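Cell division control protein Cdc48 (Mycobacterium smegmatis, PDB 5E7P) probably binds and hydrolyses ATP as a AAA-family ATPase, and is seen here with ADP bound at two nucleotide sites. Local coordinates at residues 290-295 and 310-315; 314-319 and 353-358; 330-335 and 346-351. All blocks are in the same frame, centred on the assembly; numbering follows the deposited sequence.

Contact 1 of 3, residues 290-295 and 310-315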
ATOM      1  N   VAL A 290      23.790  -1.503  13.887  1.00 33.44           N
ATOM      2  CA  VAL A 290      24.189  -2.543  12.956  1.00 35.02           C
ATOM      3  C   VAL A 290      22.992  -2.850  12.068  1.00 37.57           C
ATOM      4  O   VAL A 290      21.985  -3.387  12.532  1.00 37.05           O
ATOM      5  CB  VAL A 290      24.639  -3.813  13.691  1.00 31.72           C
ATOM      6  CG1 VAL A 290      25.024  -4.896  12.692  1.00 31.52           C
ATOM      7  CG2 VAL A 290      25.802  -3.494  14.621  1.00 30.68           C
ATOM      8  N   GLU A 291      23.099  -2.493  10.792  1.00 39.96           N
ATOM      9  CA  GLU A 291      21.961  -2.587   9.886  1.00 41.20           C
ATOM     10  C   GLU A 291      22.132  -3.625   8.779  1.00 42.61           C
ATOM     11  O   GLU A 291      23.154  -3.661   8.091  1.00 43.03           O
ATOM     12  CB  GLU A 291      21.653  -1.219   9.274  1.00 42.69           C
ATOM     13  CG  GLU A 291      20.445  -1.210   8.355  1.00 45.51           C
ATOM     14  CD  GLU A 291      20.085   0.189   7.886  1.00 49.60           C
ATOM     15  OE1 GLU A 291      19.269   0.309   6.948  1.00 49.13           O
ATOM     16  OE2 GLU A 291      20.617   1.166   8.456  1.00 52.45           O
ATOM     17  N   LEU A 292      21.117  -4.468   8.624  1.00 42.05           N
ATOM     18  CA  LEU A 292      21.031  -5.389   7.499  1.00 41.96           C
ATOM     19  C   LEU A 292      19.875  -4.969   6.610  1.00 40.44           C
ATOM     20  O   LEU A 292      18.824  -4.552   7.101  1.00 36.71           O
ATOM     21  CB  LEU A 292      20.788  -6.822   7.979  1.00 41.04           C
ATOM     22  CG  LEU A 292      21.969  -7.657   8.474  1.00 42.75           C
ATOM     23  CD1 LEU A 292      21.484  -9.023   8.925  1.00 42.64           C
ATOM     24  CD2 LEU A 292      23.014  -7.798   7.385  1.00 43.94           C
ATOM     25  N   ASP A 293      20.067  -5.078   5.300  1.00 41.97           N
ATOM     26  CA  ASP A 293      18.964  -4.892   4.371  1.00 41.84           C
ATOM     27  C   ASP A 293      18.285  -6.234   4.142  1.00 37.21           C
ATOM     28  O   ASP A 293      18.817  -7.091   3.437  1.00 36.71           O
ATOM     29  CB  ASP A 293      19.443  -4.307   3.041  1.00 48.36           C
ATOM     30  CG  ASP A 293      18.291  -3.989   2.101  1.00 53.05           C
ATOM     31  OD1 ASP A 293      17.249  -3.501   2.584  1.00 52.60           O
ATOM     32  OD2 ASP A 293      18.421  -4.235   0.885  1.00 57.10           O
ATOM     33  N   GLY A 294      17.118  -6.406   4.757  1.00 33.47           N
ATOM     34  CA  GLY A 294      16.331  -7.623   4.645  1.00 31.96           C
ATOM     35  C   GLY A 294      16.250  -8.270   3.272  1.00 33.48           C
ATOM     36  O   GLY A 294      16.501  -9.469   3.140  1.00 33.38           O
ATOM     37  N   PRO A 295      15.887  -7.488   2.242  1.00 35.60           N
ATOM     38  CA  PRO A 295      15.809  -8.050   0.889  1.00 37.13           C
ATOM     39  C   PRO A 295      17.153  -8.529   0.343  1.00 39.37           C
ATOM     40  O   PRO A 295      17.200  -9.597  -0.264  1.00 43.18           O
ATOM     41  CB  PRO A 295      15.287  -6.876   0.055  1.00 37.09           C
ATOM     42  CG  PRO A 295      14.530  -6.047   1.019  1.00 35.22           C
ATOM     43  CD  PRO A 295      15.297  -6.140   2.305  1.00 34.84           C
ATOM     44  N   THR A 310      24.517 -14.008  11.299  1.00 36.34           N
ATOM     45  CA  THR A 310      25.412 -14.384  12.390  1.00 33.82           C
ATOM     46  C   THR A 310      26.500 -13.335  12.594  1.00 34.13           C
ATOM     47  O   THR A 310      26.846 -12.995  13.725  1.00 34.87           O
ATOM     48  CB  THR A 310      26.067 -15.752  12.105  1.00 34.62           C
ATOM     49  OG1 THR A 310      25.043 -16.733  11.895  1.00 32.72           O
ATOM     50  CG2 THR A 310      26.973 -16.187  13.260  1.00 34.17           C
ATOM     51  N   SER A 311      27.031 -12.824  11.488  1.00 35.00           N
ATOM     52  CA  SER A 311      28.073 -11.807  11.531  1.00 38.47           C
ATOM     53  C   SER A 311      27.527 -10.500  12.094  1.00 39.52           C
ATOM     54  O   SER A 311      28.213  -9.792  12.831  1.00 41.80           O
ATOM     55  CB  SER A 311      28.649 -11.588  10.130  1.00 41.70           C
ATOM     56  OG  SER A 311      29.554 -10.499  10.110  1.00 45.17           O
ATOM     57  N   ALA A 312      26.285 -10.190  11.744  1.00 36.95           N
ATOM     58  CA  ALA A 312      25.637  -8.966  12.199  1.00 32.67           C
ATOM     59  C   ALA A 312      25.313  -9.023  13.688  1.00 31.81           C
ATOM     60  O   ALA A 312      25.429  -8.022  14.395  1.00 32.44           O
ATOM     61  CB  ALA A 312      24.379  -8.708  11.390  1.00 25.64           C
ATOM     62  N   VAL A 313      24.899 -10.195  14.157  1.00 32.17           N
ATOM     63  CA  VAL A 313      24.586 -10.387  15.569  1.00 34.95           C
ATOM     64  C   VAL A 313      25.841 -10.292  16.448  1.00 41.35           C
ATOM     65  O   VAL A 313      25.823  -9.670  17.515  1.00 42.39           O
ATOM     66  CB  VAL A 313      23.860 -11.731  15.803  1.00 32.78           C
ATOM     67  CG1 VAL A 313      23.826 -12.083  17.285  1.00 32.76           C
ATOM     68  CG2 VAL A 313      22.453 -11.673  15.230  1.00 30.43           C
ATOM     69  N   ALA A 314      26.934 -10.896  15.990  1.00 41.66           N
ATOM     70  CA  ALA A 314      28.191 -10.851  16.732  1.00 43.26           C
ATOM     71  C   ALA A 314      28.760  -9.433  16.795  1.00 44.60           C
ATOM     72  O   ALA A 314      29.467  -9.079  17.738  1.00 46.04           O
ATOM     73  CB  ALA A 314      29.208 -11.805  16.121  1.00 41.45           C
ATOM     74  N   ALA A 315      28.444  -8.627  15.787  1.00 42.65           N
ATOM     75  CA  ALA A 315      28.938  -7.256  15.720  1.00 42.49           C
ATOM     76  C   ALA A 315      28.173  -6.339  16.672  1.00 45.12           C
ATOM     77  O   ALA A 315      28.757  -5.450  17.295  1.00 47.99           O
ATOM     78  CB  ALA A 315      28.857  -6.732  14.297  1.00 39.66           C
TER
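Val-290 and Leu-292 of the strand meet Ala-312 and Ala-315 of the helix through aliphatic side chains, and Val-290 also touches a helix carbonyl. Val-290 sends its two branches to different places. Val-290 CG1 lies anti to the backbone N (chi1 179°) and reaches Ala-312 O, 3.6 Å away. Val-290 CG1 also lies 4.1 Å from Ala-312 CB. Val-290 CG2 sits beside the backbone N and turns to the next helical turn, 4.5 Å from Ala-315 CB. The strand runs nearly antiparallel to the helix, at 164° between the short axes, which approach to 8.8 Å. Helix 302-319, the second of two helices between strands 289-293 and 321-326, packs back on the first strand, in a beta-alpha-beta crossover of the AAA core. These two strands are parallel neighbours, joined by backbone hydrogen bonds. Leu-292 is two residues further along and faces the helix like Val-290. Its CG stands beside the backbone N, anti to the carbonyl carbon (chi1 -81°). Leu-292 CD1 comes 3.8 Å from Ala-312 CB, and Leu-292 CG 3.9 Å from that same methyl. Ala-312 CB therefore touches both strand side chains. His-215 and Leu-323 also pack on it.

Contact 2 of 3, residues 314-319 and 353-358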
ATOM      1  N   ALA A 314      26.934 -10.896  15.990  1.00 41.66           N
ATOM      2  CA  ALA A 314      28.191 -10.851  16.732  1.00 43.26           C
ATOM      3  C   ALA A 314      28.760  -9.433  16.795  1.00 44.60           C
ATOM      4  O   ALA A 314      29.467  -9.079  17.738  1.00 46.04           O
ATOM      5  CB  ALA A 314      29.208 -11.805  16.121  1.00 41.45           C
ATOM      6  N   ALA A 315      28.444  -8.627  15.787  1.00 42.65           N
ATOM      7  CA  ALA A 315      28.938  -7.256  15.720  1.00 42.49           C
ATOM      8  C   ALA A 315      28.173  -6.339  16.672  1.00 45.12           C
ATOM      9  O   ALA A 315      28.757  -5.450  17.295  1.00 47.99           O
ATOM     10  CB  ALA A 315      28.857  -6.732  14.297  1.00 39.66           C
ATOM     11  N   VAL A 316      26.867  -6.556  16.786  1.00 43.50           N
ATOM     12  CA  VAL A 316      26.046  -5.738  17.670  1.00 44.03           C
ATOM     13  C   VAL A 316      26.230  -6.136  19.134  1.00 45.31           C
ATOM     14  O   VAL A 316      26.046  -5.318  20.033  1.00 47.63           O
ATOM     15  CB  VAL A 316      24.545  -5.781  17.284  1.00 28.97           C
ATOM     16  CG1 VAL A 316      23.911  -7.096  17.708  1.00 28.18           C
ATOM     17  CG2 VAL A 316      23.803  -4.600  17.903  1.00 28.09           C
ATOM     18  N   THR A 317      26.605  -7.390  19.371  1.00 44.38           N
ATOM     19  CA  THR A 317      26.808  -7.880  20.730  1.00 45.94           C
ATOM     20  C   THR A 317      28.249  -7.676  21.186  1.00 50.77           C
ATOM     21  O   THR A 317      28.579  -7.918  22.347  1.00 52.44           O
ATOM     22  CB  THR A 317      26.436  -9.370  20.864  1.00 44.29           C
ATOM     23  OG1 THR A 317      27.167 -10.140  19.901  1.00 45.04           O
ATOM     24  CG2 THR A 317      24.945  -9.568  20.636  1.00 41.20           C
ATOM     25  N   GLU A 318      29.100  -7.225  20.270  1.00 53.40           N
ATOM     26  CA  GLU A 318      30.496  -6.956  20.594  1.00 58.12           C
ATOM     27  C   GLU A 318      30.643  -5.644  21.355  1.00 60.56           C
ATOM     28  O   GLU A 318      31.504  -5.515  22.223  1.00 64.25           O
ATOM     29  CB  GLU A 318      31.352  -6.922  19.326  1.00 59.79           C
ATOM     30  N   SER A 319      29.796  -4.672  21.034  1.00 59.99           N
ATOM     31  CA  SER A 319      29.891  -3.358  21.658  1.00 60.22           C
ATOM     32  C   SER A 319      28.546  -2.881  22.205  1.00 54.82           C
ATOM     33  O   SER A 319      28.489  -1.942  22.998  1.00 55.25           O
ATOM     34  CB  SER A 319      30.447  -2.338  20.660  1.00 63.36           C
ATOM     35  OG  SER A 319      31.257  -1.373  21.309  1.00 66.02           O
ATOM     36  N   ARG A 353      17.447 -14.073  18.628  1.00 43.02           N
ATOM     37  CA  ARG A 353      17.081 -14.332  20.016  1.00 47.54           C
ATOM     38  C   ARG A 353      18.291 -14.156  20.938  1.00 47.86           C
ATOM     39  O   ARG A 353      18.177 -13.627  22.047  1.00 47.33           O
ATOM     40  CB  ARG A 353      16.503 -15.744  20.143  1.00 53.46           C
ATOM     41  CG  ARG A 353      15.782 -16.011  21.448  1.00 59.55           C
ATOM     42  CD  ARG A 353      15.096 -17.367  21.439  1.00 64.79           C
ATOM     43  NE  ARG A 353      14.134 -17.489  20.345  1.00 68.13           N
ATOM     44  CZ  ARG A 353      14.267 -18.323  19.318  1.00 72.03           C
ATOM     45  NH1 ARG A 353      15.325 -19.123  19.243  1.00 74.15           N
ATOM     46  NH2 ARG A 353      13.338 -18.364  18.370  1.00 71.87           N
ATOM     47  N   LYS A 354      19.449 -14.597  20.460  1.00 47.05           N
ATOM     48  CA  LYS A 354      20.706 -14.418  21.177  1.00 46.94           C
ATOM     49  C   LYS A 354      21.039 -12.936  21.324  1.00 42.22           C
ATOM     50  O   LYS A 354      21.557 -12.502  22.359  1.00 41.07           O
ATOM     51  CB  LYS A 354      21.835 -15.151  20.445  1.00 50.24           C
ATOM     52  CG  LYS A 354      23.237 -14.729  20.845  1.00 55.41           C
ATOM     53  CD  LYS A 354      24.278 -15.391  19.955  1.00 62.04           C
ATOM     54  CE  LYS A 354      25.657 -14.772  20.149  1.00 66.93           C
ATOM     55  NZ  LYS A 354      26.149 -14.910  21.547  1.00 70.13           N
ATOM     56  N   ALA A 355      20.738 -12.163  20.285  1.00 37.66           N
ATOM     57  CA  ALA A 355      20.991 -10.726  20.306  1.00 36.13           C
ATOM     58  C   ALA A 355      20.087 -10.003  21.305  1.00 33.45           C
ATOM     59  O   ALA A 355      20.549  -9.169  22.080  1.00 32.02           O
ATOM     60  CB  ALA A 355      20.829 -10.135  18.911  1.00 33.77           C
ATOM     61  N   VAL A 356      18.800 -10.335  21.285  1.00 32.21           N
ATOM     62  CA  VAL A 356      17.817  -9.701  22.161  1.00 30.43           C
ATOM     63  C   VAL A 356      18.128  -9.940  23.642  1.00 32.62           C
ATOM     64  O   VAL A 356      17.893  -9.075  24.484  1.00 33.49           O
ATOM     65  CB  VAL A 356      16.392 -10.185  21.825  1.00 29.61           C
ATOM     66  CG1 VAL A 356      15.374  -9.599  22.788  1.00 29.74           C
ATOM     67  CG2 VAL A 356      16.037  -9.815  20.392  1.00 29.70           C
ATOM     68  N   ALA A 357      18.679 -11.107  23.952  1.00 32.80           N
ATOM     69  CA  ALA A 357      19.002 -11.453  25.332  1.00 33.91           C
ATOM     70  C   ALA A 357      20.299 -10.798  25.815  1.00 35.14           C
ATOM     71  O   ALA A 357      20.643 -10.891  26.992  1.00 36.95           O
ATOM     72  CB  ALA A 357      19.075 -12.967  25.489  1.00 33.82           C
ATOM     73  N   THR A 358      21.009 -10.135  24.906  1.00 34.17           N
ATOM     74  CA  THR A 358      22.268  -9.479  25.244  1.00 37.77           C
ATOM     75  C   THR A 358      22.047  -8.095  25.857  1.00 40.51           C
ATOM     76  O   THR A 358      21.373  -7.247  25.266  1.00 41.70           O
ATOM     77  CB  THR A 358      23.183  -9.337  24.012  1.00 38.75           C
ATOM     78  OG1 THR A 358      23.372 -10.618  23.397  1.00 41.23           O
ATOM     79  CG2 THR A 358      24.538  -8.773  24.419  1.00 39.06           C
TER
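Thr-317 and Thr-358 meet between helix 302-319 and the segment that follows on from helix 344-356, with their side chains at about a right angle. Thr-317 can be followed outward from its CB. Thr-317 CB lies 4.1 Å from the methyl CG2 of Thr-358. Beyond CB the side chain splits. OG1 falls between the backbone N and the carbonyl carbon (chi1 55°) and turns back to its own helix, where it hydrogen-bonds Val-313 O. The methyl CG2 is left to face the partner segment. Thr-317 CG2 touches Thr-358 OG1 at 3.3 Å and Thr-358 CB at 3.8 Å. It also packs over Ala-355, with Thr-317 CG2 4.1 Å from Ala-355 CA. The hydroxyl of Thr-358 is held within its own segment. Thr-358 OG1 donates to Lys-354 O at 2.8 Å, with a C=O...donor angle of 144° and a tilt of 19° from the carbonyl plane. This bond ties Thr-358 back to the residue four before it. Val-316 adds a looser touch, Val-316 CG1 to Ala-355 CB at 4.5 Å. Helices 302-319 and 344-356 pack side by side here. Beneath them lies strand 361-366 of the AAA sheet, where Val-316 rests on Val-361 and Val-356 on Phe-363.

Contact 3 of 3, residues 330-335 and 346-351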
ATOM      1  N   ALA A 330      11.192 -10.029   3.942  1.00 27.36           N
ATOM      2  CA  ALA A 330      11.920 -10.641   2.837  1.00 25.24           C
ATOM      3  C   ALA A 330      12.944 -11.646   3.361  1.00 28.82           C
ATOM      4  O   ALA A 330      13.282 -12.612   2.678  1.00 34.70           O
ATOM      5  CB  ALA A 330      12.604  -9.576   2.002  1.00 23.95           C
ATOM      6  N   LEU A 331      13.429 -11.411   4.577  1.00 26.90           N
ATOM      7  CA  LEU A 331      14.391 -12.303   5.219  1.00 27.41           C
ATOM      8  C   LEU A 331      13.701 -13.413   6.012  1.00 28.01           C
ATOM      9  O   LEU A 331      14.161 -14.554   6.023  1.00 28.16           O
ATOM     10  CB  LEU A 331      15.327 -11.505   6.132  1.00 26.11           C
ATOM     11  CG  LEU A 331      16.261 -12.279   7.066  1.00 26.30           C
ATOM     12  CD1 LEU A 331      17.255 -13.116   6.278  1.00 26.04           C
ATOM     13  CD2 LEU A 331      16.989 -11.325   8.006  1.00 25.86           C
ATOM     14  N   LEU A 332      12.600 -13.075   6.677  1.00 28.17           N
ATOM     15  CA  LEU A 332      11.840 -14.061   7.444  1.00 29.62           C
ATOM     16  C   LEU A 332      10.366 -14.089   7.043  1.00 27.79           C
ATOM     17  O   LEU A 332       9.509 -13.648   7.803  1.00 27.27           O
ATOM     18  CB  LEU A 332      11.965 -13.792   8.946  1.00 28.52           C
ATOM     19  CG  LEU A 332      13.332 -14.032   9.591  1.00 29.33           C
ATOM     20  CD1 LEU A 332      13.325 -13.589  11.039  1.00 25.66           C
ATOM     21  CD2 LEU A 332      13.714 -15.498   9.491  1.00 30.94           C
ATOM     22  N   PRO A 333      10.066 -14.634   5.853  1.00 30.39           N
ATOM     23  CA  PRO A 333       8.692 -14.677   5.337  1.00 31.18           C
ATOM     24  C   PRO A 333       7.802 -15.567   6.199  1.00 32.70           C
ATOM     25  O   PRO A 333       8.277 -16.560   6.741  1.00 33.90           O
ATOM     26  CB  PRO A 333       8.854 -15.299   3.941  1.00 30.95           C
ATOM     27  CG  PRO A 333      10.335 -15.278   3.652  1.00 31.58           C
ATOM     28  CD  PRO A 333      11.005 -15.357   4.978  1.00 30.67           C
ATOM     29  N   ALA A 334       6.528 -15.217   6.315  1.00 34.84           N
ATOM     30  CA  ALA A 334       5.612 -15.951   7.178  1.00 37.85           C
ATOM     31  C   ALA A 334       5.312 -17.358   6.673  1.00 44.49           C
ATOM     32  O   ALA A 334       5.198 -18.294   7.465  1.00 46.42           O
ATOM     33  CB  ALA A 334       4.328 -15.175   7.362  1.00 35.69           C
ATOM     34  N   GLY A 335       5.173 -17.505   5.360  1.00 49.90           N
ATOM     35  CA  GLY A 335       4.897 -18.803   4.770  1.00 59.88           C
ATOM     36  C   GLY A 335       3.421 -19.151   4.731  1.00 68.66           C
ATOM     37  O   GLY A 335       2.659 -18.766   5.615  1.00 68.58           O
ATOM     38  N   THR A 346      14.885 -21.064  11.377  1.00 32.17           N
ATOM     39  CA  THR A 346      15.043 -21.471  12.769  1.00 33.98           C
ATOM     40  C   THR A 346      16.388 -21.022  13.330  1.00 33.76           C
ATOM     41  O   THR A 346      16.464 -20.514  14.452  1.00 32.18           O
ATOM     42  CB  THR A 346      14.888 -22.994  12.940  1.00 36.94           C
ATOM     43  OG1 THR A 346      13.522 -23.360  12.715  1.00 38.03           O
ATOM     44  CG2 THR A 346      15.290 -23.421  14.349  1.00 36.56           C
ATOM     45  N   LEU A 347      17.443 -21.191  12.539  1.00 34.45           N
ATOM     46  CA  LEU A 347      18.782 -20.783  12.956  1.00 34.43           C
ATOM     47  C   LEU A 347      18.947 -19.266  12.948  1.00 33.81           C
ATOM     48  O   LEU A 347      19.635 -18.701  13.805  1.00 31.96           O
ATOM     49  CB  LEU A 347      19.847 -21.441  12.076  1.00 35.50           C
ATOM     50  CG  LEU A 347      19.957 -22.962  12.213  1.00 37.65           C
ATOM     51  CD1 LEU A 347      21.078 -23.502  11.349  1.00 40.33           C
ATOM     52  CD2 LEU A 347      20.166 -23.353  13.664  1.00 37.72           C
ATOM     53  N   ILE A 348      18.320 -18.609  11.977  1.00 32.49           N
ATOM     54  CA  ILE A 348      18.355 -17.154  11.909  1.00 32.85           C
ATOM     55  C   ILE A 348      17.670 -16.553  13.134  1.00 34.69           C
ATOM     56  O   ILE A 348      18.179 -15.609  13.741  1.00 34.62           O
ATOM     57  CB  ILE A 348      17.698 -16.627  10.620  1.00 30.29           C
ATOM     58  CG1 ILE A 348      18.497 -17.084   9.400  1.00 32.27           C
ATOM     59  CG2 ILE A 348      17.616 -15.111  10.643  1.00 25.05           C
ATOM     60  CD1 ILE A 348      17.909 -16.633   8.084  1.00 31.90           C
ATOM     61  N   LEU A 349      16.524 -17.122  13.503  1.00 34.61           N
ATOM     62  CA  LEU A 349      15.784 -16.684  14.684  1.00 33.79           C
ATOM     63  C   LEU A 349      16.576 -16.915  15.971  1.00 34.55           C
ATOM     64  O   LEU A 349      16.484 -16.136  16.919  1.00 34.84           O
ATOM     65  CB  LEU A 349      14.426 -17.388  14.758  1.00 34.41           C
ATOM     66  CG  LEU A 349      13.371 -16.916  13.749  1.00 34.77           C
ATOM     67  CD1 LEU A 349      12.314 -17.982  13.524  1.00 36.50           C
ATOM     68  CD2 LEU A 349      12.718 -15.625  14.207  1.00 31.07           C
ATOM     69  N   ALA A 350      17.359 -17.988  15.997  1.00 34.92           N
ATOM     70  CA  ALA A 350      18.185 -18.305  17.156  1.00 32.74           C
ATOM     71  C   ALA A 350      19.266 -17.253  17.361  1.00 33.27           C
ATOM     72  O   ALA A 350      19.609 -16.926  18.495  1.00 35.23           O
ATOM     73  CB  ALA A 350      18.806 -19.683  17.008  1.00 30.34           C
ATOM     74  N   GLU A 351      19.800 -16.727  16.261  1.00 32.46           N
ATOM     75  CA  GLU A 351      20.792 -15.658  16.325  1.00 32.92           C
ATOM     76  C   GLU A 351      20.181 -14.352  16.834  1.00 33.24           C
ATOM     77  O   GLU A 351      20.760 -13.685  17.693  1.00 31.28           O
ATOM     78  CB  GLU A 351      21.451 -15.439  14.960  1.00 33.78           C
ATOM     79  CG  GLU A 351      22.496 -16.482  14.608  1.00 39.91           C
ATOM     80  CD  GLU A 351      23.651 -16.510  15.599  1.00 46.39           C
ATOM     81  OE1 GLU A 351      24.219 -15.436  15.891  1.00 47.39           O
ATOM     82  OE2 GLU A 351      23.988 -17.608  16.091  1.00 50.46           O
TER
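Ala-350 N donates to Thr-346 O at 3.1 Å, and this bond holds the helical turn on which Ile-348 and Leu-349 face Leu-331 and Leu-332. Everything that meets across the contact is a methyl-bearing branch. Leu-332 is central, and its fork serves two partners. Leu-332 CD1 meets Leu-349 CD2 at 3.8 Å. Leu-332 CD2 meets Ile-348 CG2 at 4.1 Å. The side chains of Leu-332 and Ile-348 slide past each other in opposite directions, whereas Leu-332 and Leu-349 cross at a slant. Ile-348 also divides its branches. CG1 stands beside the backbone N (chi1 -64°) and carries CD1 to Leu-331, while CG2 lies anti to that N and meets Leu-332. Leu-331 does not set out straight for the helix. Its CG lies anti to the backbone N (chi1 170°), and the branch that arrives is Leu-331 CD1, 4.0 Å from Ile-348 CD1. All four residues are buried. Val-297 and Arg-305 also pack on Leu-331, while Leu-377 and Leu-352 pack on Leu-332. The backbone of Leu-332 is hydrogen-bonded to Asp-374. The contact folds the loop after strand 321-326 onto helix 344-356, the next helix in the chain. In the alternating beta-alpha fold of P-loop AAA ATPases, this is the connection out of the strand that usually carries the Walker B motif.

Contacts 1 and 3 are buried, while contact 2 is partly buried and lies further from the centre of the chain. Contacts 1 and 2 share helix 302-319, with Ala-314 and Ala-315 common to both; contacts 2 and 3 share helix 344-356. The first joins a helix to a strand, the second joins two neighbouring helical segments, and the third joins a loop to a helix. The side chains that meet in contacts 1 and 3 are all aliphatic, but contact 2 brings in threonine hydroxyls, each bonded to a carbonyl four residues earlier in the chain. Val-313 bridges the set, since its CG1 touches Ala-355 and Glu-351. Contact 3 is nested in the loop closed by contact 2.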